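Local coordinates for protein possible TctC subunit of the Tripartite Tricarboxylate Transport(TTT) Family (PDB 6HKE) that binds malate in the periplasm and probably delivers it to a tripartite tricarboxylate transporter for uptake of C4-dicarboxylates, at residues S299-E302 against D303-E306. The protein carries 2 engineered substitutions. Residues are numbered along the deposited sequence; the frame is centred on the assembly and turned at random.
Engineered in segment 303-306: Glu306 (natural residue Lys).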
loop_
_atom_site.group_PDB
_atom_site.type_symbol
_atom_site.label_atom_id
_atom_site.label_comp_id
_atom_site.label_asym_id
_atom_site.label_seq_id
_atom_site.Cartn_x
_atom_site.Cartn_y
_atom_site.Cartn_z
ATOM N N SER A 299 5.853 -10.965 10.579
ATOM C CA SER A 299 5.416 -12.184 11.318
ATOM C C SER A 299 4.033 -12.613 10.836
ATOM O O SER A 299 3.816 -13.842 10.683
ATOM C CB SER A 299 5.371 -11.995 12.820
ATOM O OG SER A 299 6.349 -11.083 13.265
ATOM N N ARG A 300 3.132 -11.637 10.670
ATOM C CA ARG A 300 1.728 -11.850 10.232
ATOM C C ARG A 300 1.755 -12.665 8.927
ATOM O O ARG A 300 1.094 -13.707 8.876
ATOM C CB ARG A 300 1.016 -10.490 10.154
ATOM C CG ARG A 300 -0.462 -10.552 9.812
ATOM C CD ARG A 300 -0.675 -10.755 8.323
ATOM N NE ARG A 300 -2.066 -10.963 7.915
ATOM C CZ ARG A 300 -2.928 -10.002 7.590
ATOM N NH1 ARG A 300 -4.153 -10.336 7.225
ATOM N NH2 ARG A 300 -2.575 -8.726 7.629
ATOM N N TRP A 301 2.549 -12.255 7.934
ATOM C CA TRP A 301 2.596 -12.913 6.597
ATOM C C TRP A 301 3.414 -14.206 6.628
ATOM O O TRP A 301 3.195 -15.025 5.722
ATOM C CB TRP A 301 3.097 -11.943 5.524
ATOM C CG TRP A 301 2.088 -10.866 5.298
ATOM C CD1 TRP A 301 2.087 -9.627 5.856
ATOM C CD2 TRP A 301 0.849 -10.985 4.582
ATOM N NE1 TRP A 301 0.976 -8.935 5.472
ATOM C CE2 TRP A 301 0.187 -9.746 4.704
ATOM C CE3 TRP A 301 0.253 -11.992 3.822
ATOM C CZ2 TRP A 301 -1.037 -9.489 4.093
ATOM C CZ3 TRP A 301 -0.961 -11.740 3.229
ATOM C CH2 TRP A 301 -1.587 -10.501 3.348
ATOM N N GLU A 302 4.327 -14.368 7.591
ATOM C CA GLU A 302 4.987 -15.672 7.877
ATOM C C GLU A 302 3.913 -16.667 8.345
ATOM O O GLU A 302 3.962 -17.789 7.873
ATOM C CB GLU A 302 6.129 -15.512 8.882
ATOM C CG GLU A 302 7.463 -15.146 8.237
ATOM C CD GLU A 302 8.528 -14.520 9.145
ATOM O OE1 GLU A 302 8.218 -14.213 10.322
ATOM O OE2 GLU A 302 9.673 -14.310 8.664
ATOM N N ASP A 303 2.957 -16.247 9.190
ATOM C CA ASP A 303 1.801 -17.065 9.666
ATOM C C ASP A 303 0.856 -17.441 8.513
ATOM O O ASP A 303 0.434 -18.621 8.477
ATOM C CB ASP A 303 0.970 -16.356 10.739
ATOM C CG ASP A 303 1.660 -16.235 12.086
ATOM O OD1 ASP A 303 2.897 -16.374 12.131
ATOM O OD2 ASP A 303 0.957 -15.973 13.077
ATOM N N VAL A 304 0.494 -16.479 7.652
ATOM C CA VAL A 304 -0.379 -16.672 6.453
ATOM C C VAL A 304 0.207 -17.785 5.568
ATOM O O VAL A 304 -0.587 -18.594 5.072
ATOM C CB VAL A 304 -0.567 -15.364 5.652
ATOM C CG1 VAL A 304 -1.215 -15.605 4.293
ATOM C CG2 VAL A 304 -1.352 -14.310 6.428
ATOM N N VAL A 305 1.527 -17.809 5.353
ATOM C CA VAL A 305 2.223 -18.852 4.537
ATOM C C VAL A 305 2.127 -20.196 5.280
ATOM O O VAL A 305 2.010 -21.225 4.600
ATOM C CB VAL A 305 3.680 -18.449 4.212
ATOM C CG1 VAL A 305 4.496 -19.596 3.625
ATOM C CG2 VAL A 305 3.726 -17.256 3.268
ATOM N N GLU A 306 2.125 -20.176 6.619
ATOM C CA GLU A 306 2.056 -21.372 7.507
ATOM C C GLU A 306 0.631 -21.528 8.057
ATOM O O GLU A 306 -0.136 -22.392 7.645
ATOM C CB GLU A 306 3.036 -21.232 8.676
ATOM C CG GLU A 306 4.436 -20.782 8.274
ATOM C CD GLU A 306 5.411 -21.884 7.890
ATOM O OE1 GLU A 306 5.019 -22.782 7.119
ATOM O OE2 GLU A 306 6.569 -21.835 8.355
#
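A trans chi1 (-176°) and a bend at chi2 take the Arg300 chain across Val304 at a slant, while Trp301, its CG anti to the carbonyl carbon (chi1 -68°), lies beside the same valine and points the same way. Val304 CG2 thus meets both neighbours, lying 3.8 Å from Trp301 CE3 and 3.7 Å from Arg300 NE; CG1 sits 4.0 Å from Trp301 CZ3. Arg300 CD stands 3.7 Å above one face of the indole, displaced toward its rim. The guanidinium is held at its far end, where NH1 donates to the carbonyl of Gln234. Along the backbone, four successive i to i+4 bonds carry the last turns of the helix. Asp303 N reaches Ser299 O at 3.0 Å, Val304 N reaches Arg300 O at 3.1 Å, and Val305 N bonds to Trp301 O. The final bond, Glu306 N to Glu302 O (3.3 Å), bends to 136° at the hydrogen. Glu306 is an engineered residue. The last turns of helix 287-305 pack against two helices: Arg300, Trp301 and Val304 touch Leu157 of helix 150-162, which begins at malate-binding Val150, and Trp301 and Val305 touch Ala89 of helix 82-90.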